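Local coordinates for protein amino Transferase (Eubacterium rectale, PDB 3ELE) that probably transfers amino groups between amino acids and keto acids, as a pyridoxal-5'-phosphate-dependent aminotransferase of class I and II, at residues Y237-L241 with D264-D268; T81-A86 with N98-M104; S111-C115 with I257-L261; H93-F97 with F232-Y236; T120-E126 with A144-V149. All blocks are in the same frame, centred on the assembly; numbering follows the deposited sequence.

Interaction 1 (Y237-L241 with D264-D268); sequences YDNTL and DEVYD
Asn239 and Val266 bring their CA atoms to 4.5 Å from each other, and one residue earlier on both sides the CA atoms of Asp238 and Glu265 stand 5.2 Å apart. The two segments therefore run in the same sense for a short way, with no backbone-to-backbone hydrogen bond between them. Asn239 is the centre of an inverse gamma turn, closed by a weak bond of 3.0 Å from Thr240 N to Asp238 O, which leads the chain into strand 240-245.

The link between the segments is a side-chain amide accepting a backbone N-H. With CG beside the backbone N (chi1 -68°), the Asn239 side chain reaches across so that OD1 accepts the N-H of Tyr267 at 2.8 Å. The bond is fairly straight (157° at the hydrogen), and the donor lies in the carbonyl plane. The same OD1 sits 3.2 Å from Val266 CA and meets the edge of the Tyr267 ring. At the outer end, Asp238 CB rests 3.2 Å from Glu265 O, while Asp238 OD1 faces Glu265 CB at 3.7 Å. These acidic side chains cross at about a right angle, and Glu265 bends so that its carboxylate leads away to His96. Val266 CG1 rests 3.6 Å from Asp238 O.

Asn239 and Leu241 hydrogen-bond through their backbones to strand 213-217, and Val266 and Tyr267 pack on Leu272 of helix 269-282, whose N-cap is Asp268. Tyr267 OH bonds to Glu271 in that helix, and Tyr267 also touches Val4 of the second subunit.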
# COMPACT_ATOMS: atom_id res chain seq x y z
N TYR A 237 -24.03 16.22 -1.41
CA TYR A 237 -24.45 14.98 -0.81
C TYR A 237 -23.63 14.74 0.47
O TYR A 237 -22.39 14.75 0.45
CB TYR A 237 -24.27 13.85 -1.83
CG TYR A 237 -24.95 12.56 -1.42
CD1 TYR A 237 -26.35 12.48 -1.37
CD2 TYR A 237 -24.22 11.42 -1.12
CE1 TYR A 237 -27.00 11.30 -0.99
CE2 TYR A 237 -24.87 10.22 -0.73
CZ TYR A 237 -26.26 10.18 -0.68
OH TYR A 237 -26.91 9.02 -0.31
N ASP A 238 -24.33 14.54 1.58
CA ASP A 238 -23.68 14.37 2.88
C ASP A 238 -22.78 13.14 2.95
O ASP A 238 -21.59 13.27 3.25
CB ASP A 238 -24.73 14.37 4.00
CG ASP A 238 -25.30 15.75 4.29
OD1 ASP A 238 -24.77 16.79 3.83
OD2 ASP A 238 -26.30 15.80 5.02
N ASN A 239 -23.33 11.98 2.60
CA ASN A 239 -22.60 10.69 2.60
C ASN A 239 -21.75 10.51 1.34
O ASN A 239 -22.03 9.70 0.48
CB ASN A 239 -23.58 9.53 2.84
CG ASN A 239 -24.17 9.55 4.24
OD1 ASN A 239 -23.44 9.61 5.22
ND2 ASN A 239 -25.49 9.48 4.34
N THR A 240 -20.67 11.28 1.27
CA THR A 240 -19.73 11.25 0.16
C THR A 240 -18.35 11.02 0.73
O THR A 240 -17.97 11.69 1.69
CB THR A 240 -19.74 12.59 -0.57
OG1 THR A 240 -21.06 12.85 -1.05
CG2 THR A 240 -18.70 12.65 -1.76
N LEU A 241 -17.65 10.05 0.14
CA LEU A 241 -16.24 9.76 0.41
C LEU A 241 -15.51 10.19 -0.85
O LEU A 241 -15.95 9.84 -1.94
CB LEU A 241 -16.03 8.26 0.65
CG LEU A 241 -16.59 7.73 1.97
CD1 LEU A 241 -16.71 6.20 1.96
CD2 LEU A 241 -15.71 8.23 3.14
N ASP A 264 -17.52 15.63 7.93
CA ASP A 264 -18.24 15.56 9.20
C ASP A 264 -19.73 15.25 8.98
O ASP A 264 -20.34 14.62 9.84
CB ASP A 264 -18.08 16.85 10.04
CG ASP A 264 -16.72 16.98 10.72
OD1 ASP A 264 -15.82 16.11 10.55
OD2 ASP A 264 -16.54 17.97 11.46
N GLU A 265 -20.28 15.63 7.82
CA GLU A 265 -21.71 15.47 7.52
C GLU A 265 -22.13 14.07 7.11
O GLU A 265 -23.30 13.85 6.86
CB GLU A 265 -22.20 16.50 6.48
CG GLU A 265 -22.15 17.96 6.97
CD GLU A 265 -20.74 18.51 7.11
OE1 GLU A 265 -19.84 18.08 6.36
OE2 GLU A 265 -20.52 19.38 7.97
N VAL A 266 -21.20 13.11 7.04
CA VAL A 266 -21.56 11.70 6.85
C VAL A 266 -22.36 11.28 8.09
O VAL A 266 -22.22 11.91 9.15
CB VAL A 266 -20.35 10.76 6.62
CG1 VAL A 266 -19.68 11.07 5.29
CG2 VAL A 266 -19.33 10.82 7.77
N TYR A 267 -23.20 10.24 7.94
CA TYR A 267 -24.10 9.72 9.00
C TYR A 267 -23.46 9.65 10.40
O TYR A 267 -24.10 9.98 11.40
CB TYR A 267 -24.70 8.33 8.59
CG TYR A 267 -23.70 7.20 8.77
CD1 TYR A 267 -22.55 7.10 7.94
CD2 TYR A 267 -23.81 6.31 9.84
CE1 TYR A 267 -21.59 6.11 8.16
CE2 TYR A 267 -22.85 5.32 10.05
CZ TYR A 267 -21.74 5.22 9.20
OH TYR A 267 -20.79 4.24 9.39
N ASP A 268 -22.19 9.23 10.45
CA ASP A 268 -21.40 9.10 11.70
C ASP A 268 -19.91 9.14 11.30
O ASP A 268 -19.32 8.11 10.98
CB ASP A 268 -21.80 7.79 12.43
CG ASP A 268 -21.24 7.70 13.86
OD1 ASP A 268 -20.17 8.26 14.18
OD2 ASP A 268 -21.91 7.04 14.68

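Interaction 2 (T81-A86 with N98-M104); sequences TRAAIA and NADNLYM
Arg82 lies along the 98-104 segment and divides its side chain between an apolar and a polar task. Its chain runs straight to CD and then bends (chi3 -70°). The CG methylene slides past Leu102 CB at 3.7 Å, and the edge of the guanidinium is brought to the 3-10 turn 99-101. There NH1 donates to Asp100 OD1 at 3.1 Å, a salt bridge that uses the anti lone pair, with guanidinium and carboxylate planes only 14° apart. A second, weak bond of 3.1 Å runs from Arg82 NH1 to Ala99 O, while NE is held by Gly77 O.

Farther along the strand, Met104, present as selenomethionine, is folded at both chi2 and chi3. Its CE meets Ile85 CD1 tip to tip at 3.5 Å and is pressed against Thr81 CG2, also at 3.5 Å. Ile85 CG2 rests on Leu102 CD1 at 3.9 Å. At the other end the small side chain of Ala86 fits closely, its CB 3.4 Å from Asn98 C.

Helix 79-93 thus crosses strand 102-105, the short segments' axes 8.7 Å apart. That strand, outermost of its sheet within the chain, pairs with strand 258-261, whose Tyr259 touches both Ile85 and Leu102; helix 290-296 borders Thr81 and Met104, and helix 269-282 lies against Asn101 and Tyr103.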
# COMPACT_ATOMS: atom_id res chain seq x y z
N THR A 81 0.33 17.72 6.93
CA THR A 81 -0.07 17.34 5.58
C THR A 81 -1.60 17.41 5.44
O THR A 81 -2.11 18.05 4.52
CB THR A 81 0.49 15.97 5.21
OG1 THR A 81 1.93 16.06 5.23
CG2 THR A 81 0.01 15.53 3.80
N ARG A 82 -2.30 16.76 6.37
CA ARG A 82 -3.77 16.77 6.38
C ARG A 82 -4.35 18.19 6.54
O ARG A 82 -5.29 18.56 5.82
CB ARG A 82 -4.29 15.83 7.47
CG ARG A 82 -4.02 14.39 7.13
CD ARG A 82 -4.52 13.45 8.15
NE ARG A 82 -3.77 13.50 9.41
CZ ARG A 82 -4.25 13.80 10.62
NH1 ARG A 82 -5.52 14.11 10.85
NH2 ARG A 82 -3.42 13.79 11.66
N ALA A 83 -3.76 18.98 7.46
CA ALA A 83 -4.14 20.40 7.68
C ALA A 83 -4.01 21.24 6.41
O ALA A 83 -4.93 21.96 6.07
CB ALA A 83 -3.31 21.02 8.82
N ALA A 84 -2.88 21.10 5.71
CA ALA A 84 -2.60 21.80 4.43
C ALA A 84 -3.61 21.48 3.32
O ALA A 84 -3.97 22.37 2.54
CB ALA A 84 -1.19 21.47 3.94
N ILE A 85 -4.05 20.22 3.25
CA ILE A 85 -5.08 19.79 2.27
C ILE A 85 -6.46 20.32 2.69
O ILE A 85 -7.17 20.85 1.86
CB ILE A 85 -5.15 18.26 2.12
CG1 ILE A 85 -3.85 17.73 1.52
CG2 ILE A 85 -6.37 17.81 1.23
CD1 ILE A 85 -3.75 16.21 1.55
N ALA A 86 -6.82 20.18 3.97
CA ALA A 86 -8.12 20.71 4.47
C ALA A 86 -8.26 22.20 4.15
O ALA A 86 -9.28 22.62 3.60
CB ALA A 86 -8.27 20.46 5.97
N ASN A 98 -11.26 19.99 8.37
CA ASN A 98 -10.08 20.14 9.23
C ASN A 98 -9.16 18.96 8.94
O ASN A 98 -9.52 18.06 8.18
CB ASN A 98 -10.48 20.31 10.71
CG ASN A 98 -11.21 19.11 11.27
OD1 ASN A 98 -10.79 17.96 11.12
ND2 ASN A 98 -12.31 19.38 11.98
N ALA A 99 -7.97 18.94 9.54
CA ALA A 99 -6.99 17.85 9.35
C ALA A 99 -7.60 16.44 9.57
O ALA A 99 -7.35 15.50 8.79
CB ALA A 99 -5.80 18.04 10.29
N ASP A 100 -8.46 16.32 10.58
CA ASP A 100 -9.08 15.04 10.93
C ASP A 100 -10.14 14.49 9.96
O ASP A 100 -10.66 13.41 10.20
CB ASP A 100 -9.64 15.08 12.37
CG ASP A 100 -8.55 15.27 13.41
OD1 ASP A 100 -7.39 14.88 13.16
OD2 ASP A 100 -8.86 15.80 14.49
N ASN A 101 -10.48 15.25 8.91
CA ASN A 101 -11.35 14.77 7.85
C ASN A 101 -10.54 13.98 6.79
O ASN A 101 -11.14 13.37 5.91
CB ASN A 101 -12.11 15.95 7.18
CG ASN A 101 -13.21 16.53 8.06
OD1 ASN A 101 -13.15 17.68 8.46
ND2 ASN A 101 -14.22 15.73 8.35
N LEU A 102 -9.19 14.00 6.87
CA LEU A 102 -8.31 13.37 5.87
C LEU A 102 -7.62 12.12 6.38
O LEU A 102 -7.34 12.02 7.59
CB LEU A 102 -7.24 14.36 5.39
CG LEU A 102 -7.59 15.46 4.37
CD1 LEU A 102 -8.06 14.80 3.06
CD2 LEU A 102 -8.61 16.45 4.88
N TYR A 103 -7.38 11.17 5.47
CA TYR A 103 -6.58 9.96 5.75
C TYR A 103 -5.63 9.83 4.56
O TYR A 103 -6.10 9.63 3.45
CB TYR A 103 -7.49 8.73 5.90
CG TYR A 103 -6.76 7.44 6.23
CD1 TYR A 103 -6.19 6.68 5.23
CD2 TYR A 103 -6.66 6.98 7.53
CE1 TYR A 103 -5.51 5.50 5.50
CE2 TYR A 103 -5.98 5.81 7.81
CZ TYR A 103 -5.42 5.06 6.80
OH TYR A 103 -4.74 3.88 7.05
N MSE A 104 -4.32 9.94 4.80
CA MSE A 104 -3.33 9.91 3.72
C MSE A 104 -3.11 8.47 3.26
O MSE A 104 -2.89 7.58 4.08
CB MSE A 104 -2.01 10.56 4.12
CG MSE A 104 -2.14 12.00 4.66
SE MSE A 104 -3.13 13.20 3.51
CE MSE A 104 -1.91 13.22 2.01

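Interaction 3 (S111-C115 with I257-L261); sequences SLSIC and IGYVL
Val260 sets its two methyl groups against successive turns of the helix that carries Ser111 and Cys115, and these three residues make most of the contact. CG2 of Val260 presses on the first of those turns, 3.5 Å from both CB and CA of Ser111; the approach to CB is tighter than ordinary van der Waals packing. CG1 is anti to the valine's own backbone N (chi1 173°), which directs it to the next turn, where it meets Cys115 SG at 4.0 Å. Ile114 adds a looser touch, its CG2 4.5 Å from Val260 CG2.

Helix 108-119 lies on a strand of the large mixed sheet found in the major domain of fold type I aminotransferases. In that sheet strand 258-261 runs antiparallel to both of its neighbours, 102-105 and 240-245. The axes of the short helix and strand segments come within 8.4 Å of each other and lie 32° from parallel. The helix begins among cofactor-pocket residues, Gly107 to Ala109, and Gly258 lies close to the bound pyridoxal-5'-phosphate.

The polar link belongs to Ser111. Its OG donates to Tyr259 O at 2.8 Å, but it approaches from above the carbonyl plane, 76° out of it, and not along a lone pair. This buried hydroxyl is also hydrogen-bonded to Thr105 OG1, its strongest polar partner, with a weak bond to Gly107 O. The CB of Tyr259 points away from the helix, and its ring meets that of Tyr244.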
# COMPACT_ATOMS: atom_id res chain seq x y z
N SER A 111 -6.97 4.33 -1.88
CA SER A 111 -8.13 5.08 -1.38
C SER A 111 -9.43 4.33 -1.69
O SER A 111 -10.26 4.14 -0.81
CB SER A 111 -8.19 6.50 -1.99
OG SER A 111 -7.08 7.30 -1.60
N LEU A 112 -9.57 3.87 -2.93
CA LEU A 112 -10.76 3.09 -3.36
C LEU A 112 -10.87 1.78 -2.60
O LEU A 112 -11.95 1.47 -2.07
CB LEU A 112 -10.70 2.82 -4.87
CG LEU A 112 -10.85 4.07 -5.75
CD1 LEU A 112 -10.43 3.79 -7.19
CD2 LEU A 112 -12.27 4.63 -5.69
N SER A 113 -9.74 1.06 -2.48
CA SER A 113 -9.69 -0.22 -1.75
C SER A 113 -10.18 -0.05 -0.31
O SER A 113 -11.06 -0.80 0.14
CB SER A 113 -8.28 -0.83 -1.79
OG SER A 113 -7.91 -1.16 -3.13
N ILE A 114 -9.64 0.97 0.37
CA ILE A 114 -10.05 1.34 1.75
C ILE A 114 -11.55 1.60 1.85
O ILE A 114 -12.18 1.12 2.78
CB ILE A 114 -9.29 2.62 2.26
CG1 ILE A 114 -7.84 2.27 2.57
CG2 ILE A 114 -9.92 3.19 3.51
CD1 ILE A 114 -6.96 3.46 2.75
N CYS A 115 -12.12 2.35 0.89
CA CYS A 115 -13.57 2.65 0.88
C CYS A 115 -14.46 1.41 0.74
O CYS A 115 -15.41 1.25 1.50
CB CYS A 115 -13.94 3.69 -0.19
SG CYS A 115 -13.31 5.35 0.18
N ILE A 257 0.81 8.59 -3.60
CA ILE A 257 0.36 9.54 -2.58
C ILE A 257 -1.02 10.10 -2.92
O ILE A 257 -1.25 10.66 -3.99
CB ILE A 257 1.43 10.65 -2.34
CG1 ILE A 257 1.01 11.63 -1.22
CG2 ILE A 257 1.80 11.37 -3.66
CD1 ILE A 257 0.79 11.01 0.13
N GLY A 258 -1.96 9.91 -2.00
CA GLY A 258 -3.29 10.44 -2.17
C GLY A 258 -4.00 10.49 -0.85
O GLY A 258 -3.37 10.53 0.20
N TYR A 259 -5.32 10.48 -0.90
CA TYR A 259 -6.10 10.51 0.32
C TYR A 259 -7.52 10.04 0.15
O TYR A 259 -8.00 9.86 -0.99
CB TYR A 259 -6.11 11.92 0.95
CG TYR A 259 -6.71 13.05 0.12
CD1 TYR A 259 -8.11 13.19 -0.03
CD2 TYR A 259 -5.90 14.02 -0.49
CE1 TYR A 259 -8.67 14.23 -0.77
CE2 TYR A 259 -6.46 15.08 -1.23
CZ TYR A 259 -7.85 15.18 -1.36
OH TYR A 259 -8.42 16.20 -2.08
N VAL A 260 -8.15 9.81 1.30
CA VAL A 260 -9.57 9.55 1.46
C VAL A 260 -10.05 10.72 2.34
O VAL A 260 -9.49 10.97 3.43
CB VAL A 260 -9.90 8.21 2.12
CG1 VAL A 260 -11.42 8.12 2.38
CG2 VAL A 260 -9.45 7.04 1.23
N LEU A 261 -11.07 11.42 1.88
CA LEU A 261 -11.65 12.55 2.59
C LEU A 261 -12.97 12.07 3.18
O LEU A 261 -13.83 11.60 2.42
CB LEU A 261 -11.86 13.70 1.62
CG LEU A 261 -12.56 14.98 2.05
CD1 LEU A 261 -11.90 15.61 3.23
CD2 LEU A 261 -12.60 15.91 0.83

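Interaction 4 (H93-F97 with F232-Y236); sequences HGTHF and FVTKY
The His93 ring carries Phe232 over one face: CD1 stands 3.3 Å above the imidazole plane, over its centre. The two rings form a face-to-face stack with centroids 4.2 Å apart and planes tilted by 30°, and Phe232 CB adds a CH-pi contact to the same face, 4.0 Å from the imidazole centroid. Because CD1, and not the centre of the phenyl ring, sits over the imidazole, the histidine is placed obliquely with respect to Phe232. Phe97 contributes an edge instead: its CE2 meets Phe232 CE2 at 3.7 Å, and its CZ lies 3.5 Å from Thr234 OG1, which also sits in the plane of the Phe232 ring, at its edge. Leu89 of helix 79-93 packs on both phenylalanines.

Beside the rings, the Thr95 side chain crosses that of Lys235 at about a right angle, CG2 touching Lys235 CG at 3.9 Å, while Thr95 OG1 turns back to Asn90. Lys235 bends at chi3 (-59°), which carries NZ to His93 O for a hydrogen bond of 2.7 Å, the donor nearly along the C=O axis.

His93 closes helix 79-93, and Gly94 leaves it with positive phi. The lysine amino group is thus bonded to the carbonyl of the last helical residue, its positive charge probably favourable at the negative end of the helix dipole. Here it fastens that helix end to the 3-10 turn 233-235, which leads toward sheet strand 240-245.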
# COMPACT_ATOMS: atom_id res chain seq x y z
N HIS A 93 -13.05 25.44 -2.53
CA HIS A 93 -14.45 24.99 -2.63
C HIS A 93 -15.45 25.58 -1.63
O HIS A 93 -16.67 25.41 -1.81
CB HIS A 93 -14.47 23.47 -2.54
CG HIS A 93 -13.59 22.82 -3.55
ND1 HIS A 93 -13.88 22.83 -4.90
CD2 HIS A 93 -12.41 22.17 -3.42
CE1 HIS A 93 -12.92 22.20 -5.55
NE2 HIS A 93 -12.02 21.79 -4.68
N GLY A 94 -14.96 26.29 -0.61
CA GLY A 94 -15.84 26.85 0.41
C GLY A 94 -16.38 25.85 1.41
O GLY A 94 -17.36 26.10 2.08
N THR A 95 -15.67 24.72 1.51
CA THR A 95 -15.94 23.66 2.46
C THR A 95 -15.37 24.09 3.84
O THR A 95 -14.79 25.19 3.96
CB THR A 95 -15.34 22.33 1.94
OG1 THR A 95 -13.97 22.54 1.56
CG2 THR A 95 -16.10 21.85 0.75
N HIS A 96 -15.57 23.24 4.85
CA HIS A 96 -15.14 23.52 6.25
C HIS A 96 -14.44 22.31 6.88
O HIS A 96 -14.66 21.99 8.07
CB HIS A 96 -16.34 23.98 7.10
CG HIS A 96 -17.49 23.02 7.08
ND1 HIS A 96 -18.48 23.09 6.12
CD2 HIS A 96 -17.79 21.96 7.86
CE1 HIS A 96 -19.35 22.11 6.32
NE2 HIS A 96 -18.95 21.41 7.37
N PHE A 97 -13.56 21.67 6.10
CA PHE A 97 -12.81 20.51 6.59
C PHE A 97 -11.68 20.93 7.53
O PHE A 97 -11.23 22.08 7.52
CB PHE A 97 -12.15 19.72 5.43
CG PHE A 97 -13.09 19.28 4.37
CD1 PHE A 97 -14.14 18.42 4.68
CD2 PHE A 97 -12.94 19.70 3.04
CE1 PHE A 97 -15.02 18.01 3.72
CE2 PHE A 97 -13.82 19.27 2.05
CZ PHE A 97 -14.86 18.43 2.40
N PHE A 232 -17.67 20.18 -6.30
CA PHE A 232 -17.14 19.45 -5.15
C PHE A 232 -18.34 18.74 -4.50
O PHE A 232 -19.16 19.36 -3.81
CB PHE A 232 -16.36 20.34 -4.17
CG PHE A 232 -15.35 19.57 -3.38
CD1 PHE A 232 -14.11 19.25 -3.95
CD2 PHE A 232 -15.64 19.09 -2.13
CE1 PHE A 232 -13.18 18.50 -3.24
CE2 PHE A 232 -14.72 18.34 -1.42
CZ PHE A 232 -13.49 18.04 -1.98
N VAL A 233 -18.36 17.42 -4.68
CA VAL A 233 -19.54 16.57 -4.39
C VAL A 233 -20.04 16.56 -2.94
O VAL A 233 -21.26 16.39 -2.71
CB VAL A 233 -19.31 15.12 -4.89
CG1 VAL A 233 -20.57 14.24 -4.72
CG2 VAL A 233 -18.90 15.13 -6.36
N THR A 234 -19.13 16.76 -1.99
CA THR A 234 -19.46 16.74 -0.55
C THR A 234 -20.44 17.84 -0.18
O THR A 234 -21.20 17.69 0.78
CB THR A 234 -18.20 16.82 0.37
OG1 THR A 234 -17.59 18.11 0.24
CG2 THR A 234 -17.19 15.68 0.01
N LYS A 235 -20.41 18.93 -0.96
CA LYS A 235 -21.33 20.05 -0.78
C LYS A 235 -22.77 19.76 -1.20
O LYS A 235 -23.67 20.49 -0.79
CB LYS A 235 -20.85 21.27 -1.56
CG LYS A 235 -19.45 21.73 -1.17
CD LYS A 235 -19.27 23.25 -1.37
CE LYS A 235 -19.49 23.70 -2.79
NZ LYS A 235 -19.12 25.14 -2.96
N TYR A 236 -22.95 18.74 -2.04
CA TYR A 236 -24.26 18.34 -2.60
C TYR A 236 -24.88 17.10 -1.94
O TYR A 236 -26.10 16.94 -1.95
CB TYR A 236 -24.09 18.10 -4.11
CG TYR A 236 -23.66 19.34 -4.86
CD1 TYR A 236 -22.30 19.67 -5.00
CD2 TYR A 236 -24.62 20.21 -5.42
CE1 TYR A 236 -21.90 20.83 -5.69
CE2 TYR A 236 -24.23 21.38 -6.10
CZ TYR A 236 -22.87 21.68 -6.23
OH TYR A 236 -22.48 22.82 -6.88

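Interaction 5 (T120-E126 with A144-V149); sequences TSDAYDE and AGARLV
Asp125 and Arg147 supply the backbone bond of this contact: Arg147 N donates to Asp125 O at 2.9 Å, fairly straight (158° at the hydrogen). One residue on, Glu126 pairs with Arg147 as a parallel bridge, CA to CA 4.9 Å, and Glu126 CA makes a CA-H...O contact of 3.4 Å with Arg147 O. A second CA-H...O contact joins Ala123 to the carbonyl of Gly145.

Polar side chains shape the loop that presents these atoms. The type I turn from Asp122 to Asp125 is braced by an Asx turn, in which Asp122 OD1 takes the N-H of Tyr124, while Asp125 OD2 accepts the N-H of Ser121, met nearly end-on.

The bridge opens the pairing of strands 126-130 and 147-151, neighbours joined through helix 136-143 in a beta-alpha-beta crossover in the parallel part of the aminotransferase sheet. Gly145 ends that helix in a Schellman motif, and strand 147-151 is the outermost of its sheet within the chain.

Van der Waals contacts complete the pairing. Thr120 OG1, hydrogen-bonded to Phe116 O, meets Ala144 CB at 3.6 Å, and Ala146 CB lies 4.1 Å from Asp125 CB. Farther along, the extended Glu126 side chain crosses Val149, whose CG2 lies 3.8 Å from Glu126 OE1; that oxygen is bonded to Asn170.

One water bridges the two segments. It donates to Tyr124 O and to Glu126 OE2, the latter at 2.6 Å, and weakly accepts from Arg147 NH2 at 3.0 Å. Arg147, bent at chi3, lies beside Tyr124 and points the same way, NH2 meeting the ring at its edge.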
# COMPACT_ATOMS: atom_id res chain seq x y z
N THR A 120 -17.94 -2.67 2.99
CA THR A 120 -18.50 -4.03 2.74
C THR A 120 -18.71 -4.89 4.02
O THR A 120 -17.75 -5.30 4.70
CB THR A 120 -17.66 -4.80 1.70
OG1 THR A 120 -17.52 -3.99 0.52
CG2 THR A 120 -18.31 -6.16 1.32
N SER A 121 -19.97 -5.18 4.34
CA SER A 121 -20.31 -5.98 5.52
C SER A 121 -20.98 -7.32 5.17
O SER A 121 -21.38 -8.06 6.09
CB SER A 121 -21.20 -5.13 6.44
OG SER A 121 -22.44 -4.83 5.82
N ASP A 122 -21.09 -7.65 3.88
CA ASP A 122 -21.84 -8.84 3.44
C ASP A 122 -21.47 -9.20 2.00
O ASP A 122 -21.20 -8.31 1.18
CB ASP A 122 -23.35 -8.56 3.63
CG ASP A 122 -24.24 -9.75 3.30
OD1 ASP A 122 -24.45 -9.99 2.10
OD2 ASP A 122 -24.79 -10.38 4.23
N ALA A 123 -21.47 -10.49 1.70
CA ALA A 123 -21.17 -11.02 0.37
C ALA A 123 -22.10 -10.49 -0.73
O ALA A 123 -21.73 -10.45 -1.91
CB ALA A 123 -21.22 -12.59 0.38
N TYR A 124 -23.33 -10.12 -0.34
CA TYR A 124 -24.32 -9.63 -1.28
C TYR A 124 -24.33 -8.11 -1.48
O TYR A 124 -25.13 -7.64 -2.28
CB TYR A 124 -25.69 -10.18 -0.93
CG TYR A 124 -25.74 -11.69 -0.94
CD1 TYR A 124 -25.40 -12.40 -2.09
CD2 TYR A 124 -26.18 -12.42 0.18
CE1 TYR A 124 -25.45 -13.79 -2.15
CE2 TYR A 124 -26.25 -13.83 0.15
CZ TYR A 124 -25.88 -14.51 -1.03
OH TYR A 124 -25.94 -15.88 -1.10
N ASP A 125 -23.44 -7.38 -0.81
CA ASP A 125 -23.28 -5.93 -1.00
C ASP A 125 -22.95 -5.59 -2.44
O ASP A 125 -22.12 -6.28 -3.06
CB ASP A 125 -22.16 -5.37 -0.10
CG ASP A 125 -22.57 -5.29 1.35
OD1 ASP A 125 -23.73 -5.63 1.69
OD2 ASP A 125 -21.73 -4.89 2.15
N GLU A 126 -23.59 -4.55 -2.96
CA GLU A 126 -23.38 -4.09 -4.33
C GLU A 126 -22.86 -2.67 -4.38
O GLU A 126 -23.29 -1.82 -3.59
CB GLU A 126 -24.68 -4.18 -5.11
CG GLU A 126 -25.18 -5.63 -5.31
CD GLU A 126 -26.60 -5.75 -5.89
OE1 GLU A 126 -27.28 -4.73 -6.14
OE2 GLU A 126 -27.06 -6.90 -6.06
N ALA A 144 -12.94 -6.67 -1.86
CA ALA A 144 -13.62 -6.38 -0.59
C ALA A 144 -14.71 -7.39 -0.25
O ALA A 144 -15.28 -7.31 0.81
CB ALA A 144 -14.21 -4.98 -0.60
N GLY A 145 -15.02 -8.31 -1.17
CA GLY A 145 -16.06 -9.32 -0.99
C GLY A 145 -17.43 -8.93 -1.53
O GLY A 145 -18.39 -9.68 -1.30
N ALA A 146 -17.52 -7.81 -2.26
CA ALA A 146 -18.79 -7.28 -2.79
C ALA A 146 -18.88 -7.53 -4.29
O ALA A 146 -18.01 -8.17 -4.87
CB ALA A 146 -18.90 -5.79 -2.48
N ARG A 147 -19.95 -7.03 -4.89
CA ARG A 147 -20.18 -7.18 -6.32
C ARG A 147 -20.42 -5.84 -7.01
O ARG A 147 -20.86 -4.88 -6.40
CB ARG A 147 -21.30 -8.18 -6.57
CG ARG A 147 -20.81 -9.64 -6.43
CD ARG A 147 -21.80 -10.61 -7.01
NE ARG A 147 -23.04 -10.62 -6.24
CZ ARG A 147 -24.17 -11.24 -6.61
NH1 ARG A 147 -24.25 -11.89 -7.78
NH2 ARG A 147 -25.23 -11.21 -5.80
N LEU A 148 -20.06 -5.80 -8.29
CA LEU A 148 -20.18 -4.61 -9.09
C LEU A 148 -21.44 -4.69 -9.95
O LEU A 148 -21.74 -5.75 -10.51
CB LEU A 148 -18.95 -4.44 -9.96
CG LEU A 148 -18.84 -3.12 -10.71
CD1 LEU A 148 -18.60 -1.97 -9.70
CD2 LEU A 148 -17.72 -3.20 -11.72
N VAL A 149 -22.17 -3.59 -10.02
CA VAL A 149 -23.39 -3.45 -10.83
C VAL A 149 -23.12 -2.29 -11.78
O VAL A 149 -22.78 -1.20 -11.34
CB VAL A 149 -24.59 -3.18 -9.91
CG1 VAL A 149 -25.87 -2.85 -10.70
CG2 VAL A 149 -24.81 -4.37 -9.05
O HOH W 1 -26.16 -8.73 -4.43

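Four of the contacts form a connected set about one end of the large sheet. Interactions 2 and 3 lie on opposite faces of its neighbouring strands, Tyr103 N bonding to Val260 O at 2.9 Å. Interaction 1 is tied to interaction 2 by Asp264 OD1 and Asn101 ND2 (2.8 Å) and to interaction 4 by Glu265 OE2 and His96 NE2 (2.6 Å). Leu261 of interaction 3 packs on Phe97 and Phe232 of interaction 4. Interaction 5 stands apart at the far edge, its centre 18 Å from that of interaction 3. Interaction 3 comes nearest the cofactor: Gly258 is about 6 Å from pyridoxal-5'-phosphate, the Met104 side chain of interaction 2 about 11 Å.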